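Local coordinates for heme-binding protein A / AI-2 binding protein A (PDB 6OFQ) that binds the peptide STSA and probably delivers peptides in the periplasm to an ABC transporter for import, at residues V66-E74 with Y516-F527; G330-P341 with Y497-V506. All blocks are in the same frame, centred on the assembly; numbering follows the deposited sequence. Where two conformers were deposited one is given.

Contact 1. Residues V66-E74 with Y516-F527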
loop_
_atom_site.group_PDB
_atom_site.type_symbol
_atom_site.label_atom_id
_atom_site.label_comp_id
_atom_site.label_asym_id
_atom_site.label_seq_id
_atom_site.Cartn_x
_atom_site.Cartn_y
_atom_site.Cartn_z
ATOM N N VAL A 66 -13.128 -10.120 5.567
ATOM C CA VAL A 66 -13.828 -8.870 5.783
ATOM C C VAL A 66 -13.351 -7.852 4.778
ATOM O O VAL A 66 -12.270 -8.073 4.209
ATOM C CB VAL A 66 -13.643 -8.341 7.237
ATOM C CG1 VAL A 66 -14.043 -9.453 8.230
ATOM C CG2 VAL A 66 -12.216 -7.857 7.501
ATOM N N GLN A 67 -14.087 -6.798 4.487
ATOM C CA GLN A 67 -13.649 -5.826 3.524
ATOM C C GLN A 67 -13.925 -4.425 3.993
ATOM O O GLN A 67 -14.671 -4.253 4.984
ATOM C CB GLN A 67 -14.263 -6.033 2.149
ATOM C CG GLN A 67 -15.768 -5.844 2.120
ATOM C CD GLN A 67 -16.404 -6.295 0.821
ATOM O OE1 GLN A 67 -15.974 -7.232 0.162
ATOM N NE2 GLN A 67 -17.528 -5.689 0.489
ATOM N N PHE A 68 -13.481 -3.406 3.266
ATOM C CA PHE A 68 -13.736 -1.997 3.656
ATOM C C PHE A 68 -14.845 -1.457 2.787
ATOM O O PHE A 68 -14.799 -1.518 1.542
ATOM C CB PHE A 68 -12.432 -1.206 3.563
ATOM C CG PHE A 68 -11.451 -1.734 4.553
ATOM C CD1 PHE A 68 -11.572 -1.383 5.899
ATOM C CD2 PHE A 68 -10.430 -2.538 4.151
ATOM C CE1 PHE A 68 -10.695 -1.942 6.821
ATOM C CE2 PHE A 68 -9.564 -3.093 5.072
ATOM C CZ PHE A 68 -9.739 -2.854 6.410
ATOM N N LYS A 69 -15.878 -0.912 3.397
ATOM C CA LYS A 69 -16.985 -0.385 2.611
ATOM C C LYS A 69 -16.465 0.725 1.663
ATOM O O LYS A 69 -15.707 1.596 2.065
ATOM C CB LYS A 69 -18.004 0.213 3.587
ATOM C CG LYS A 69 -19.111 0.984 2.889
ATOM C CD LYS A 69 -20.208 1.357 3.860
ATOM C CE LYS A 69 -21.204 2.259 3.173
ATOM N NZ LYS A 69 -22.186 2.695 4.210
ATOM N N TYR A 70 -16.754 0.600 0.368
ATOM C CA TYR A 70 -16.118 1.487 -0.610
ATOM C C TYR A 70 -16.229 2.957 -0.313
ATOM O O TYR A 70 -17.311 3.437 0.066
ATOM C CB TYR A 70 -16.618 1.117 -2.023
ATOM C CG TYR A 70 -15.810 1.847 -3.086
ATOM C CD1 TYR A 70 -14.485 1.489 -3.295
ATOM C CD2 TYR A 70 -16.265 2.972 -3.756
ATOM C CE1 TYR A 70 -13.667 2.218 -4.162
ATOM C CE2 TYR A 70 -15.456 3.644 -4.666
ATOM C CZ TYR A 70 -14.133 3.324 -4.848
ATOM O OH TYR A 70 -13.323 4.032 -5.675
ATOM N N GLY A 71 -15.083 3.629 -0.320
ATOM C CA GLY A 71 -15.036 5.050 -0.028
ATOM C C GLY A 71 -14.736 5.391 1.412
ATOM O O GLY A 71 -14.641 6.556 1.814
ATOM N N THR A 72 -14.592 4.332 2.204
ATOM C CA THR A 72 -14.511 4.456 3.677
ATOM C C THR A 72 -13.350 3.606 4.213
ATOM O O THR A 72 -12.695 2.852 3.475
ATOM C CB THR A 72 -15.794 4.037 4.419
ATOM O OG1 THR A 72 -15.835 2.627 4.587
ATOM C CG2 THR A 72 -17.017 4.575 3.742
ATOM N N THR A 73 -13.160 3.691 5.540
ATOM C CA THR A 73 -12.269 2.803 6.291
ATOM C C THR A 73 -13.028 1.880 7.241
ATOM O O THR A 73 -12.436 1.308 8.153
ATOM C CB THR A 73 -11.208 3.614 7.054
ATOM O OG1 THR A 73 -11.848 4.344 8.093
ATOM C CG2 THR A 73 -10.471 4.576 6.078
ATOM N N GLU A 74 -14.320 1.705 6.984
ATOM C CA GLU A 74 -15.193 0.902 7.826
ATOM C C GLU A 74 -15.227 -0.553 7.419
ATOM O O GLU A 74 -15.464 -0.893 6.246
ATOM C CB GLU A 74 -16.635 1.451 7.695
ATOM C CG GLU A 74 -16.844 2.885 8.161
ATOM C CD GLU A 74 -18.192 3.478 7.741
ATOM O OE1 GLU A 74 -19.131 2.773 7.290
ATOM O OE2 GLU A 74 -18.280 4.689 7.987
ATOM N N TYR A 516 -16.379 6.689 -8.502
ATOM C CA TYR A 516 -15.040 6.516 -7.958
ATOM C C TYR A 516 -14.917 7.397 -6.718
ATOM O O TYR A 516 -15.412 8.522 -6.724
ATOM C CB TYR A 516 -13.992 6.901 -8.986
ATOM C CG TYR A 516 -12.552 6.691 -8.552
ATOM C CD1 TYR A 516 -11.966 5.433 -8.666
ATOM C CD2 TYR A 516 -11.816 7.706 -7.977
ATOM C CE1 TYR A 516 -10.645 5.226 -8.338
ATOM C CE2 TYR A 516 -10.493 7.511 -7.634
ATOM C CZ TYR A 516 -9.948 6.255 -7.757
ATOM O OH TYR A 516 -8.618 6.016 -7.395
ATOM N N LYS A 517 -14.152 6.919 -5.749
ATOM C CA LYS A 517 -13.954 7.696 -4.509
ATOM C C LYS A 517 -12.464 7.715 -4.199
ATOM O O LYS A 517 -11.799 6.694 -4.184
ATOM C CB LYS A 517 -14.808 7.118 -3.382
ATOM C CG LYS A 517 -16.272 7.524 -3.492
ATOM C CD LYS A 517 -17.186 6.997 -2.421
ATOM C CE LYS A 517 -18.590 7.554 -2.584
ATOM N NZ LYS A 517 -19.119 7.766 -3.946
ATOM N N THR A 518 -11.956 8.905 -3.863
ATOM C CA THR A 518 -10.568 9.039 -3.449
ATOM C C THR A 518 -10.403 8.758 -1.911
ATOM O O THR A 518 -9.290 8.632 -1.436
ATOM C CB THR A 518 -9.979 10.453 -3.704
ATOM O OG1 THR A 518 -10.800 11.399 -2.989
ATOM C CG2 THR A 518 -9.897 10.731 -5.182
ATOM N N THR A 519 -11.517 8.731 -1.200
ATOM C CA THR A 519 -11.563 8.555 0.258
ATOM C C THR A 519 -11.516 7.085 0.643
ATOM O O THR A 519 -11.857 6.197 -0.124
ATOM C CB THR A 519 -12.824 9.212 0.827
ATOM O OG1 THR A 519 -14.008 8.690 0.220
ATOM C CG2 THR A 519 -12.740 10.760 0.609
ATOM N N GLY A 520 -11.098 6.853 1.882
ATOM C CA GLY A 520 -11.062 5.512 2.471
ATOM C C GLY A 520 -9.898 4.710 1.954
ATOM O O GLY A 520 -8.895 5.255 1.510
ATOM N N VAL A 521 -9.935 3.394 2.120
ATOM C CA VAL A 521 -8.832 2.502 1.705
ATOM C C VAL A 521 -9.318 1.597 0.561
ATOM O O VAL A 521 -10.502 1.397 0.290
ATOM C CB VAL A 521 -8.301 1.707 2.930
ATOM C CG1 VAL A 521 -7.680 2.638 3.976
ATOM C CG2 VAL A 521 -9.396 0.840 3.524
ATOM N N SER A 522 -8.367 0.949 -0.068
ATOM C CA SER A 522 -8.589 0.130 -1.257
ATOM C C SER A 522 -9.437 0.892 -2.284
ATOM O O SER A 522 -10.541 0.484 -2.692
ATOM C CB SER A 522 -9.181 -1.248 -0.915
ATOM O OG SER A 522 -9.155 -2.075 -2.091
ATOM N N VAL A 523 -8.925 2.046 -2.684
ATOM C CA VAL A 523 -9.712 2.949 -3.509
ATOM C C VAL A 523 -9.897 2.557 -4.968
ATOM O O VAL A 523 -10.740 3.103 -5.659
ATOM C CB VAL A 523 -9.185 4.418 -3.428
ATOM C CG1 VAL A 523 -9.081 4.874 -1.986
ATOM C CG2 VAL A 523 -7.828 4.528 -4.112
ATOM N N ASN A 524 -9.011 1.679 -5.441
ATOM C CA ASN A 524 -9.017 1.254 -6.847
ATOM C C ASN A 524 -9.768 -0.005 -7.132
ATOM O O ASN A 524 -9.503 -0.697 -8.113
ATOM C CB ASN A 524 -7.600 1.240 -7.412
ATOM C CG ASN A 524 -7.003 2.642 -7.406
ATOM O OD1 ASN A 524 -7.635 3.601 -7.833
ATOM N ND2 ASN A 524 -5.804 2.778 -6.836
ATOM N N ARG A 525 -10.737 -0.311 -6.274
ATOM C CA ARG A 525 -11.803 -1.258 -6.600
ATOM C C ARG A 525 -12.810 -0.513 -7.469
ATOM O O ARG A 525 -13.173 0.642 -7.168
ATOM C CB ARG A 525 -12.492 -1.709 -5.320
ATOM C CG ARG A 525 -11.600 -2.650 -4.535
ATOM C CD ARG A 525 -12.183 -2.990 -3.180
ATOM N NE ARG A 525 -12.234 -1.812 -2.320
ATOM C CZ ARG A 525 -13.001 -1.704 -1.275
ATOM N NH1 ARG A 525 -13.864 -2.645 -0.958
ATOM N NH2 ARG A 525 -12.883 -0.620 -0.521
ATOM N N PHE A 526 -13.203 -1.105 -8.600
ATOM C CA PHE A 526 -14.047 -0.431 -9.585
ATOM C C PHE A 526 -15.492 -0.868 -9.540
ATOM O O PHE A 526 -16.258 -0.449 -10.382
ATOM C CB PHE A 526 -13.477 -0.661 -11.009
ATOM C CG PHE A 526 -12.065 -0.174 -11.150
ATOM C CD1 PHE A 526 -11.717 1.158 -10.910
ATOM C CD2 PHE A 526 -11.060 -1.051 -11.483
ATOM C CE1 PHE A 526 -10.399 1.595 -10.913
ATOM C CE2 PHE A 526 -9.745 -0.599 -11.566
ATOM C CZ PHE A 526 -9.413 0.715 -11.304
ATOM N N PHE A 527 -15.916 -1.743 -8.625
ATOM C CA PHE A 527 -17.282 -2.238 -8.581
ATOM C C PHE A 527 -18.370 -1.192 -8.464
ATOM O O PHE A 527 -19.504 -1.512 -8.841
ATOM C CB PHE A 527 -17.439 -3.426 -7.614
ATOM C CG PHE A 527 -17.190 -3.203 -6.128
ATOM C CD1 PHE A 527 -16.464 -2.157 -5.547
ATOM C CD2 PHE A 527 -17.640 -4.194 -5.287
ATOM C CE1 PHE A 527 -16.226 -2.086 -4.161
ATOM C CE2 PHE A 527 -17.390 -4.164 -3.927
ATOM C CZ PHE A 527 -16.698 -3.109 -3.357
HETATM O O HOH W 1 -14.217 -5.420 -2.131
HETATM O O HOH W 2 -12.585 2.632 -0.802
#
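Thr72 O accepts the backbone N-H of Val521 at 3.1 Å, where the type II turn Lys69–Thr72 lies against the loop 516-527 and the CA atoms of Thr72 and Gly520 approach to 3.8 Å. Arg525 reaches across with its guanidinium group and grips a single acceptor, Phe68 O, end-on: NH1 (2.9 Å) and NH2 (3.0 Å) both donate to it, and the oxygen lies in the guanidinium plane. NE meanwhile donates to Ser522 O in a nearly straight bond (171°), which fixes the rotation of the group. Tyr70 CD1 comes over one face of the guanidinium, the ring turned 70° from that plane. With CG trans to the backbone N (chi1 -170°), this ring extends into the loop, where its OH donates to Val523 O at 2.7 Å and accepts from Lys517 N at 3.0 Å; the same oxygen sits over a face of the Tyr516 ring. Nearer the tip of the turn, Thr519 OG1 donates to Gly71 O (2.7 Å), while Val521 CG2 packs over the Phe68 ring in a CH-pi contact. Main-chain carbonyls are thus the chief acceptors, so Arg525 and Tyr70 tie strand 66-68 and its following turn to an irregular loop without strand pairing.

Contact 2. Residues G330-P341 with Y497-V506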
loop_
_atom_site.group_PDB
_atom_site.type_symbol
_atom_site.label_atom_id
_atom_site.label_comp_id
_atom_site.label_asym_id
_atom_site.label_seq_id
_atom_site.Cartn_x
_atom_site.Cartn_y
_atom_site.Cartn_z
ATOM N N GLY A 330 1.727 22.750 -4.173
ATOM C CA GLY A 330 0.836 23.064 -3.101
ATOM C C GLY A 330 -0.163 21.995 -2.699
ATOM O O GLY A 330 -0.923 22.143 -1.735
ATOM N N PHE A 331 -0.247 20.932 -3.499
ATOM C CA PHE A 331 -1.272 19.877 -3.305
ATOM C C PHE A 331 -0.783 18.813 -2.295
ATOM O O PHE A 331 -0.744 17.620 -2.589
ATOM C CB PHE A 331 -1.569 19.172 -4.637
ATOM C CG PHE A 331 -2.293 20.038 -5.619
ATOM C CD1 PHE A 331 -3.676 20.156 -5.596
ATOM C CD2 PHE A 331 -1.600 20.678 -6.611
ATOM C CE1 PHE A 331 -4.360 20.927 -6.547
ATOM C CE2 PHE A 331 -2.253 21.440 -7.565
ATOM C CZ PHE A 331 -3.615 21.575 -7.532
ATOM N N ALA A 332 -0.406 19.281 -1.109
ATOM C CA ALA A 332 0.114 18.417 -0.048
ATOM C C ALA A 332 0.184 19.207 1.234
ATOM O O ALA A 332 0.186 20.422 1.232
ATOM C CB ALA A 332 1.511 17.960 -0.420
ATOM N N GLN A 333 0.332 18.513 2.341
ATOM C CA GLN A 333 0.579 19.095 3.659
ATOM C C GLN A 333 1.954 18.683 4.151
ATOM O O GLN A 333 2.370 17.536 3.903
ATOM C CB GLN A 333 -0.543 18.651 4.636
ATOM C CG GLN A 333 -0.367 19.136 6.062
ATOM C CD GLN A 333 -1.543 18.902 7.022
ATOM O OE1 GLN A 333 -2.655 18.636 6.571
ATOM N NE2 GLN A 333 -1.317 19.090 8.333
ATOM N N LYS A 334 2.683 19.523 4.863
ATOM C CA LYS A 334 3.986 19.180 5.403
ATOM C C LYS A 334 3.879 17.974 6.337
ATOM O O LYS A 334 3.023 17.958 7.234
ATOM C CB LYS A 334 4.528 20.386 6.173
ATOM C CG LYS A 334 5.829 20.156 6.926
ATOM C CD LYS A 334 6.527 21.400 7.472
ATOM C CE LYS A 334 5.684 22.631 7.690
ATOM N NZ LYS A 334 6.611 23.780 7.871
ATOM N N MET A 335 4.737 16.973 6.121
ATOM C CA MET A 335 4.747 15.799 6.979
ATOM C C MET A 335 5.527 16.093 8.265
ATOM O O MET A 335 6.591 16.736 8.259
ATOM C CB MET A 335 5.325 14.628 6.205
ATOM C CG MET A 335 5.387 13.305 6.953
ATOM S SD MET A 335 6.065 12.038 5.850
ATOM C CE MET A 335 6.109 10.617 6.939
ATOM N N VAL A 336 4.948 15.622 9.381
ATOM C CA VAL A 336 5.534 15.730 10.710
ATOM C C VAL A 336 5.701 14.328 11.297
ATOM O O VAL A 336 6.823 13.924 11.568
ATOM C CB VAL A 336 4.653 16.597 11.615
ATOM C CG1 VAL A 336 5.306 16.721 12.979
ATOM C CG2 VAL A 336 4.516 18.003 10.990
ATOM N N ASN A 337 4.639 13.571 11.485
ATOM C CA ASN A 337 4.661 12.187 11.995
ATOM C C ASN A 337 4.654 11.182 10.859
ATOM O O ASN A 337 4.367 11.501 9.691
ATOM C CB ASN A 337 3.464 11.947 12.931
ATOM C CG ASN A 337 3.448 12.946 14.090
ATOM O OD1 ASN A 337 4.453 12.987 14.825
ATOM N ND2 ASN A 337 2.403 13.779 14.189
ATOM N N PRO A 338 4.896 9.898 11.157
ATOM C CA PRO A 338 4.987 8.914 10.062
ATOM C C PRO A 338 3.710 8.639 9.312
ATOM O O PRO A 338 3.783 8.079 8.232
ATOM C CB PRO A 338 5.471 7.642 10.719
ATOM C CG PRO A 338 6.195 8.153 11.939
ATOM C CD PRO A 338 5.405 9.340 12.430
ATOM N N PHE A 339 2.561 9.025 9.843
ATOM C CA PHE A 339 1.248 8.798 9.232
ATOM C C PHE A 339 0.461 10.108 9.199
ATOM O O PHE A 339 0.735 11.004 9.994
ATOM C CB PHE A 339 0.508 7.665 9.935
ATOM C CG PHE A 339 0.196 7.951 11.366
ATOM C CD1 PHE A 339 1.024 7.547 12.389
ATOM C CD2 PHE A 339 -1.033 8.472 11.727
ATOM C CE1 PHE A 339 0.676 7.797 13.715
ATOM C CE2 PHE A 339 -1.382 8.737 13.030
ATOM C CZ PHE A 339 -0.564 8.354 14.046
ATOM N N PRO A 340 -0.543 10.207 8.333
ATOM C CA PRO A 340 -1.230 11.488 8.123
ATOM C C PRO A 340 -2.287 11.763 9.194
ATOM O O PRO A 340 -2.811 10.826 9.817
ATOM C CB PRO A 340 -1.828 11.341 6.735
ATOM C CG PRO A 340 -2.079 9.876 6.590
ATOM C CD PRO A 340 -0.869 9.247 7.268
ATOM N N PRO A 341 -2.680 13.042 9.320
ATOM C CA PRO A 341 -3.613 13.473 10.352
ATOM C C PRO A 341 -5.060 13.068 10.101
ATOM O O PRO A 341 -5.887 13.291 10.987
ATOM C CB PRO A 341 -3.420 14.985 10.422
ATOM C CG PRO A 341 -2.818 15.342 9.166
ATOM C CD PRO A 341 -2.019 14.195 8.675
ATOM N N TYR A 497 14.810 9.264 9.276
ATOM C CA TYR A 497 14.222 9.518 7.977
ATOM C C TYR A 497 14.082 11.026 7.793
ATOM O O TYR A 497 14.352 11.761 8.743
ATOM C CB TYR A 497 12.844 8.873 7.825
ATOM C CG TYR A 497 11.647 9.435 8.501
ATOM C CD1 TYR A 497 11.575 9.567 9.871
ATOM C CD2 TYR A 497 10.526 9.671 7.738
ATOM C CE1 TYR A 497 10.393 9.993 10.510
ATOM C CE2 TYR A 497 9.382 10.154 8.325
ATOM C CZ TYR A 497 9.297 10.193 9.695
ATOM O OH TYR A 497 8.138 10.694 10.254
ATOM N N VAL A 498 13.690 11.486 6.609
ATOM C CA VAL A 498 13.271 12.860 6.453
ATOM C C VAL A 498 11.785 12.851 6.049
ATOM O O VAL A 498 11.451 12.497 4.900
ATOM C CB VAL A 498 14.034 13.603 5.378
ATOM C CG1 VAL A 498 13.610 15.040 5.397
ATOM C CG2 VAL A 498 15.546 13.498 5.553
ATOM N N PRO A 499 10.869 13.265 6.914
ATOM C CA PRO A 499 9.451 13.408 6.512
ATOM C C PRO A 499 9.322 14.490 5.443
ATOM O O PRO A 499 9.957 15.555 5.549
ATOM C CB PRO A 499 8.731 13.826 7.779
ATOM C CG PRO A 499 9.758 14.199 8.740
ATOM C CD PRO A 499 11.069 13.641 8.332
ATOM N N LEU A 500 8.542 14.227 4.390
ATOM C CA LEU A 500 8.387 15.273 3.349
ATOM C C LEU A 500 6.921 15.728 3.331
ATOM O O LEU A 500 6.588 16.850 3.772
ATOM C CB LEU A 500 8.844 14.736 1.992
ATOM C CG LEU A 500 10.337 14.453 1.900
ATOM C CD1 LEU A 500 10.584 13.737 0.619
ATOM C CD2 LEU A 500 11.132 15.741 1.969
ATOM N N ALA A 501 5.999 14.881 2.879
ATOM C CA ALA A 501 4.630 15.369 2.659
ATOM C C ALA A 501 3.576 14.322 2.922
ATOM O O ALA A 501 3.796 13.123 2.812
ATOM C CB ALA A 501 4.482 15.801 1.215
ATOM N N TYR A 502 2.364 14.787 3.255
ATOM C CA TYR A 502 1.118 14.062 3.104
ATOM C C TYR A 502 0.524 14.552 1.783
ATOM O O TYR A 502 -0.170 15.586 1.832
ATOM C CB TYR A 502 0.166 14.308 4.275
ATOM C CG TYR A 502 0.788 14.040 5.615
ATOM C CD1 TYR A 502 1.373 12.810 5.899
ATOM C CD2 TYR A 502 0.818 15.036 6.582
ATOM C CE1 TYR A 502 1.954 12.626 7.144
ATOM C CE2 TYR A 502 1.431 14.879 7.818
ATOM C CZ TYR A 502 2.033 13.653 8.082
ATOM O OH TYR A 502 2.679 13.531 9.270
ATOM N N PRO A 503 0.722 13.847 0.663
ATOM C CA PRO A 503 0.159 14.397 -0.567
ATOM C C PRO A 503 -1.343 14.296 -0.562
ATOM O O PRO A 503 -1.907 13.325 -0.036
ATOM C CB PRO A 503 0.724 13.486 -1.663
ATOM C CG PRO A 503 1.932 12.852 -1.039
ATOM C CD PRO A 503 1.600 12.683 0.435
ATOM N N TYR A 504 -1.999 15.281 -1.130
ATOM C CA TYR A 504 -3.422 15.151 -1.342
ATOM C C TYR A 504 -3.663 14.056 -2.392
ATOM O O TYR A 504 -2.786 13.796 -3.235
ATOM C CB TYR A 504 -3.949 16.459 -1.949
ATOM C CG TYR A 504 -3.878 17.658 -1.071
ATOM C CD1 TYR A 504 -3.662 17.605 0.274
ATOM C CD2 TYR A 504 -4.077 18.900 -1.649
ATOM C CE1 TYR A 504 -3.601 18.765 1.044
ATOM C CE2 TYR A 504 -4.034 20.058 -0.915
ATOM C CZ TYR A 504 -3.758 19.990 0.401
ATOM O OH TYR A 504 -3.713 21.170 1.146
ATOM N N SER A 505 -4.790 13.371 -2.311
ATOM C CA SER A 505 -5.173 12.434 -3.376
ATOM C C SER A 505 -5.771 13.304 -4.487
ATOM O O SER A 505 -6.794 13.954 -4.244
ATOM C CB SER A 505 -6.239 11.414 -2.960
ATOM O OG SER A 505 -6.453 10.567 -4.065
ATOM N N VAL A 506 -5.233 13.209 -5.699
ATOM C CA VAL A 506 -5.601 14.071 -6.814
ATOM C C VAL A 506 -5.845 13.212 -8.051
ATOM O O VAL A 506 -4.882 12.581 -8.528
ATOM C CB VAL A 506 -4.570 15.165 -7.114
ATOM C CG1 VAL A 506 -5.052 16.062 -8.267
ATOM C CG2 VAL A 506 -4.314 15.983 -5.868
HETATM O O HOH W 3 -2.656 23.618 -0.086
HETATM O O HOH W 4 -0.813 15.342 -4.373
#
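Tyr497 meets Met335 just beyond an antiparallel pairing, in which the short strand 332-334 adds to strand 497-510 of the mixed sheet in this type II periplasmic binding protein. The Met335 methyl CE reaches the edge of the Tyr497 ring, 3.6 Å from CE2, while Pro338 CG comes against the Tyr497 hydroxyl. Pro499 CB then packs tightly on Met335 CG, at 3.5 Å. At Leu500 the carbonyl O takes the N-H of Met335; Leu500 and Ala501 together form a classic beta bulge opposite Ser294 of strand 292-298, the neighbour on the other flank. The methyl of Ala501 meets that of Ala332.

Tyr502 forms the hydrogen-bonded pair with Gln333, its N donating to Gln333 O at 2.8 Å and its O accepting from Gln333 N. Its side chain fills a sleeve made by the chain after the strand: Met335 CA covers one ring face, and Pro340 CA and Pro341 CD cover the opposite one, all three as CH-pi contacts. The extended Met335 side chain (chi1 -179°) also carries SD obliquely past this ring, a Met-aromatic contact. The Tyr502 hydroxyl accepts from Val336 N at 3.1 Å and donates to Asn337 O at 2.7 Å, tying the chain at Val336 and Asn337 to the tyrosine. Beyond Pro503, which pairs with Ala332, Tyr504 N donates to Phe331 O. The Tyr504 ring lies flat against the Phe331–Ala332 peptide, with Ala332 N 3.5 Å above its centre, and one water joins its OH to Gly330 O.

How the contacts relate
Both segments of contact 2 fall between those of contact 1 in sequence: segments 66-74, 330-341, 497-506 and 516-527 follow in that order. The contacts lie about 21 Å apart between centres, yet they adjoin around Thr518 and Ser505, at least for the conformer of Ser505 considered. Contact 2 belongs to the mixed sheet, in which strand 497-510 also pairs with strands 283-288 and 292-298. The chain leaving that sheet passes through strand 513-514 into the loop of contact 1, which meets Phe68 of strand 66-68, an outermost strand of the antiparallel sheet, and the turn that follows. The C-terminal part of the chain therefore connects the two sheets, joining regions distant in sequence within one compact binding protein.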